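PDB 4QK0: GH127 beta-L-arabinofuranoside from Geobacillus stearothermophilus, which probably hydrolyses terminal beta-L-arabinofuranosyl residues from arabinose-containing sugars, as a glycoside hydrolase of family GH127. Local coordinates for residues 215-229 against 246-258. Numbering follows the deposited sequence.
Sequences QYFIDQRGQQPYYFD and GYRYHQAHIPVRE
Arg221 reaches across to the loop 246-258 and grips His250 O side-on. Arg221 NE and NH2 donate to His250 O at 3.0 and 2.9 Å, and that oxygen lies nearly in the guanidinium plane. The chain is extended from CG to NE, with CG anti to the backbone N (chi1 -153°). NH2 also bonds Asp189 O. With an alanine in place of Arg221, His250 O would probably lose both donors and the loop would be held less firmly.

Packing is tight at the turn after helix 208-220. Gly222 CA lies 3.4 Å from Ala252 O, and a CB on it would clash with Ile254 O. Nearby, Tyr226, Phe228, Tyr247 and His250 form an aromatic cluster. The edge of Tyr247 meets a face of Tyr226 in a T-shaped pair, and the edge of Phe228 points at a face of His250. Tyr226 OH donates to His253 O, and Tyr247 OH to Asp229 OD1 at 2.6 Å.

The other end is looser and more polar. Arg257, also paired with Asp285, grips Asp219 OD1 end-on with NH1 and NH2 in a salt bridge, and Gln215 NE2 donates to the same oxygen. Buried bonds, aromatic contacts and this more open salt bridge thus join the loop to both helices, 208-220 and 227-234.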
# COMPACT_ATOMS: atom_id res chain seq x y z
N GLN A 215 -18.44 29.43 17.19
CA GLN A 215 -19.59 29.14 16.31
C GLN A 215 -19.43 29.70 14.92
O GLN A 215 -19.79 29.03 13.92
CB GLN A 215 -20.91 29.68 16.91
CG GLN A 215 -22.16 29.17 16.20
CD GLN A 215 -22.43 27.69 16.52
OE1 GLN A 215 -22.59 27.34 17.69
NE2 GLN A 215 -22.45 26.82 15.49
N TYR A 216 -18.92 30.93 14.82
CA TYR A 216 -18.71 31.53 13.53
C TYR A 216 -17.75 30.65 12.68
O TYR A 216 -17.98 30.40 11.50
CB TYR A 216 -18.15 32.99 13.59
CG TYR A 216 -17.40 33.28 12.32
CD1 TYR A 216 -18.07 33.54 11.15
CD2 TYR A 216 -16.02 33.13 12.27
CE1 TYR A 216 -17.36 33.73 9.97
CE2 TYR A 216 -15.32 33.32 11.10
CZ TYR A 216 -15.97 33.59 9.97
OH TYR A 216 -15.23 33.74 8.80
N PHE A 217 -16.63 30.24 13.26
CA PHE A 217 -15.61 29.49 12.48
C PHE A 217 -16.17 28.14 11.94
O PHE A 217 -15.96 27.78 10.81
CB PHE A 217 -14.39 29.22 13.36
CG PHE A 217 -13.41 30.39 13.46
CD1 PHE A 217 -12.89 30.97 12.34
CD2 PHE A 217 -13.03 30.87 14.67
CE1 PHE A 217 -11.97 32.01 12.43
CE2 PHE A 217 -12.10 31.88 14.78
CZ PHE A 217 -11.57 32.47 13.66
N ILE A 218 -16.91 27.47 12.79
CA ILE A 218 -17.59 26.24 12.42
C ILE A 218 -18.69 26.46 11.36
O ILE A 218 -18.74 25.70 10.39
CB ILE A 218 -18.16 25.55 13.69
CG1 ILE A 218 -17.02 25.05 14.58
CG2 ILE A 218 -19.11 24.43 13.34
CD1 ILE A 218 -16.12 24.01 13.95
N ASP A 219 -19.52 27.48 11.52
CA ASP A 219 -20.61 27.70 10.55
C ASP A 219 -20.11 28.20 9.23
O ASP A 219 -20.75 27.97 8.23
CB ASP A 219 -21.72 28.66 11.07
CG ASP A 219 -22.46 28.10 12.24
OD1 ASP A 219 -22.53 26.83 12.39
OD2 ASP A 219 -22.98 28.92 13.04
N GLN A 220 -18.95 28.84 9.22
CA GLN A 220 -18.45 29.41 7.97
C GLN A 220 -17.70 28.40 7.08
O GLN A 220 -17.62 28.56 5.86
CB GLN A 220 -17.50 30.54 8.26
CG GLN A 220 -17.23 31.39 7.05
CD GLN A 220 -18.47 32.12 6.53
OE1 GLN A 220 -19.40 32.40 7.26
NE2 GLN A 220 -18.46 32.43 5.25
N ARG A 221 -17.15 27.36 7.70
CA ARG A 221 -16.36 26.35 7.01
C ARG A 221 -17.15 25.68 5.92
O ARG A 221 -18.27 25.20 6.14
CB ARG A 221 -15.82 25.31 7.97
CG ARG A 221 -14.56 24.66 7.51
CD ARG A 221 -14.09 23.58 8.46
NE ARG A 221 -12.72 23.19 8.12
CZ ARG A 221 -11.63 23.88 8.46
NH1 ARG A 221 -11.74 25.02 9.15
NH2 ARG A 221 -10.42 23.45 8.11
N GLY A 222 -16.55 25.65 4.74
CA GLY A 222 -17.14 24.93 3.63
C GLY A 222 -18.18 25.71 2.85
O GLY A 222 -18.70 25.22 1.87
N GLN A 223 -18.44 26.95 3.27
CA GLN A 223 -19.36 27.80 2.52
C GLN A 223 -18.74 28.25 1.19
O GLN A 223 -17.54 28.49 1.09
CB GLN A 223 -19.77 29.05 3.32
CG GLN A 223 -20.51 28.81 4.62
CD GLN A 223 -21.82 27.99 4.53
OE1 GLN A 223 -22.24 27.36 5.52
NE2 GLN A 223 -22.49 28.02 3.37
N GLN A 224 -19.60 28.37 0.19
CA GLN A 224 -19.21 28.91 -1.11
C GLN A 224 -19.49 30.40 -1.10
O GLN A 224 -20.42 30.84 -0.45
CB GLN A 224 -20.03 28.25 -2.23
CG GLN A 224 -19.95 26.73 -2.27
CD GLN A 224 -18.80 26.20 -3.10
OE1 GLN A 224 -18.03 26.95 -3.70
NE2 GLN A 224 -18.68 24.89 -3.15
N PRO A 225 -18.71 31.19 -1.84
CA PRO A 225 -17.51 30.79 -2.61
C PRO A 225 -16.42 30.46 -1.59
O PRO A 225 -16.38 31.05 -0.50
CB PRO A 225 -17.18 32.03 -3.42
CG PRO A 225 -17.71 33.17 -2.60
CD PRO A 225 -18.90 32.66 -1.84
N TYR A 226 -15.59 29.48 -1.89
CA TYR A 226 -14.61 28.96 -0.91
C TYR A 226 -13.62 30.01 -0.46
O TYR A 226 -12.91 30.59 -1.27
CB TYR A 226 -13.84 27.80 -1.55
CG TYR A 226 -14.58 26.47 -1.69
CD1 TYR A 226 -15.26 25.92 -0.63
CD2 TYR A 226 -14.51 25.75 -2.87
CE1 TYR A 226 -15.87 24.70 -0.75
CE2 TYR A 226 -15.12 24.52 -3.00
CZ TYR A 226 -15.80 24.00 -1.94
OH TYR A 226 -16.47 22.77 -2.03
N TYR A 227 -13.57 30.27 0.82
CA TYR A 227 -12.55 31.16 1.36
C TYR A 227 -11.15 30.77 0.88
O TYR A 227 -10.35 31.65 0.52
CB TYR A 227 -12.59 31.20 2.88
CG TYR A 227 -11.41 31.96 3.42
CD1 TYR A 227 -11.24 33.31 3.13
CD2 TYR A 227 -10.46 31.33 4.18
CE1 TYR A 227 -10.13 34.00 3.58
CE2 TYR A 227 -9.36 32.02 4.63
CZ TYR A 227 -9.19 33.34 4.33
OH TYR A 227 -8.10 33.99 4.83
N PHE A 228 -10.82 29.48 0.87
CA PHE A 228 -9.44 29.11 0.51
C PHE A 228 -9.15 29.43 -0.92
O PHE A 228 -8.00 29.68 -1.27
CB PHE A 228 -9.15 27.62 0.81
CG PHE A 228 -9.15 27.26 2.26
CD1 PHE A 228 -8.72 28.17 3.25
CD2 PHE A 228 -9.55 26.02 2.66
CE1 PHE A 228 -8.69 27.85 4.59
CE2 PHE A 228 -9.53 25.68 4.02
CZ PHE A 228 -9.11 26.59 4.97
N ASP A 229 -10.16 29.38 -1.78
CA ASP A 229 -9.95 29.80 -3.19
C ASP A 229 -9.73 31.30 -3.28
O ASP A 229 -8.91 31.75 -4.05
CB ASP A 229 -11.14 29.40 -4.09
CG ASP A 229 -11.13 27.93 -4.46
OD1 ASP A 229 -10.08 27.26 -4.31
OD2 ASP A 229 -12.19 27.42 -4.86
N GLY A 246 -8.82 17.49 -2.68
CA GLY A 246 -8.89 18.92 -2.50
C GLY A 246 -9.26 19.26 -1.04
O GLY A 246 -8.60 18.82 -0.11
N TYR A 247 -10.34 20.01 -0.87
CA TYR A 247 -10.65 20.58 0.43
C TYR A 247 -11.26 19.61 1.37
O TYR A 247 -11.43 19.92 2.55
CB TYR A 247 -11.53 21.80 0.27
CG TYR A 247 -10.82 22.95 -0.40
CD1 TYR A 247 -9.52 23.29 -0.05
CD2 TYR A 247 -11.46 23.69 -1.43
CE1 TYR A 247 -8.87 24.34 -0.66
CE2 TYR A 247 -10.82 24.76 -2.02
CZ TYR A 247 -9.52 25.07 -1.63
OH TYR A 247 -8.86 26.13 -2.25
N ARG A 248 -11.55 18.41 0.91
CA ARG A 248 -11.82 17.32 1.86
C ARG A 248 -10.69 17.13 2.85
O ARG A 248 -10.93 16.76 4.00
CB ARG A 248 -12.03 16.01 1.13
CG ARG A 248 -13.29 16.02 0.28
CD ARG A 248 -13.23 14.95 -0.79
NE ARG A 248 -13.22 13.62 -0.20
CZ ARG A 248 -14.31 12.89 0.03
NH1 ARG A 248 -15.52 13.40 -0.23
NH2 ARG A 248 -14.20 11.64 0.54
N TYR A 249 -9.46 17.40 2.43
CA TYR A 249 -8.33 17.26 3.36
C TYR A 249 -8.56 18.05 4.65
O TYR A 249 -8.31 17.54 5.75
CB TYR A 249 -7.08 17.78 2.71
CG TYR A 249 -5.84 17.74 3.57
CD1 TYR A 249 -5.15 16.55 3.77
CD2 TYR A 249 -5.29 18.91 4.10
CE1 TYR A 249 -3.99 16.50 4.52
CE2 TYR A 249 -4.08 18.89 4.83
CZ TYR A 249 -3.45 17.68 5.04
OH TYR A 249 -2.32 17.61 5.76
N HIS A 250 -9.05 19.27 4.48
CA HIS A 250 -9.34 20.19 5.62
C HIS A 250 -10.82 20.14 6.10
O HIS A 250 -11.21 20.95 6.93
CB HIS A 250 -9.11 21.64 5.21
CG HIS A 250 -7.86 21.87 4.45
ND1 HIS A 250 -7.79 21.78 3.08
CD2 HIS A 250 -6.62 22.21 4.87
CE1 HIS A 250 -6.56 22.04 2.68
NE2 HIS A 250 -5.84 22.35 3.74
N GLN A 251 -11.61 19.21 5.58
CA GLN A 251 -13.04 19.12 5.86
C GLN A 251 -13.74 20.48 5.64
O GLN A 251 -14.63 20.86 6.40
CB GLN A 251 -13.30 18.60 7.29
CG GLN A 251 -12.69 17.22 7.56
CD GLN A 251 -11.21 17.27 7.98
OE1 GLN A 251 -10.73 18.28 8.50
NE2 GLN A 251 -10.50 16.17 7.75
N ALA A 252 -13.33 21.16 4.58
CA ALA A 252 -13.85 22.41 4.17
C ALA A 252 -14.48 22.31 2.79
O ALA A 252 -14.57 23.30 2.08
CB ALA A 252 -12.75 23.45 4.15
N HIS A 253 -14.95 21.11 2.41
CA HIS A 253 -15.54 20.85 1.09
C HIS A 253 -17.03 21.24 1.05
O HIS A 253 -17.54 21.70 0.02
CB HIS A 253 -15.37 19.38 0.68
CG HIS A 253 -15.82 18.40 1.71
ND1 HIS A 253 -15.32 18.41 3.00
CD2 HIS A 253 -16.66 17.34 1.64
CE1 HIS A 253 -15.88 17.43 3.69
NE2 HIS A 253 -16.70 16.77 2.89
N ILE A 254 -17.70 21.09 2.17
CA ILE A 254 -19.11 21.43 2.33
C ILE A 254 -19.35 21.79 3.80
O ILE A 254 -18.55 21.45 4.65
CB ILE A 254 -20.05 20.23 1.99
CG1 ILE A 254 -19.78 19.04 2.93
CG2 ILE A 254 -19.90 19.83 0.54
CD1 ILE A 254 -20.45 17.74 2.51
N PRO A 255 -20.48 22.42 4.10
CA PRO A 255 -20.68 22.82 5.46
C PRO A 255 -20.76 21.65 6.40
O PRO A 255 -21.19 20.57 6.02
CB PRO A 255 -22.01 23.63 5.38
CG PRO A 255 -22.05 24.17 3.97
CD PRO A 255 -21.46 23.02 3.17
N VAL A 256 -20.40 21.88 7.66
CA VAL A 256 -20.22 20.77 8.57
C VAL A 256 -21.48 19.94 8.78
O VAL A 256 -21.37 18.73 8.88
CB VAL A 256 -19.65 21.16 9.92
CG1 VAL A 256 -18.30 21.84 9.72
CG2 VAL A 256 -20.60 22.06 10.69
N ARG A 257 -22.66 20.58 8.78
CA ARG A 257 -23.91 19.86 8.96
C ARG A 257 -24.24 18.97 7.77
O ARG A 257 -25.01 18.05 7.91
CB ARG A 257 -25.10 20.81 9.28
CG ARG A 257 -24.98 21.53 10.61
CD ARG A 257 -25.92 22.72 10.71
NE ARG A 257 -25.75 23.49 11.96
CZ ARG A 257 -24.81 24.40 12.14
NH1 ARG A 257 -23.88 24.61 11.21
NH2 ARG A 257 -24.74 25.06 13.29
N GLU A 258 -23.64 19.19 6.61
CA GLU A 258 -23.87 18.28 5.50
C GLU A 258 -22.81 17.15 5.41
O GLU A 258 -22.90 16.31 4.53
CB GLU A 258 -23.85 19.07 4.21
CG GLU A 258 -24.96 20.10 4.20
CD GLU A 258 -24.85 21.12 3.07
OE1 GLU A 258 -25.23 22.28 3.34
OE2 GLU A 258 -24.39 20.81 1.93
O HOH W 1 -19.78 24.79 8.26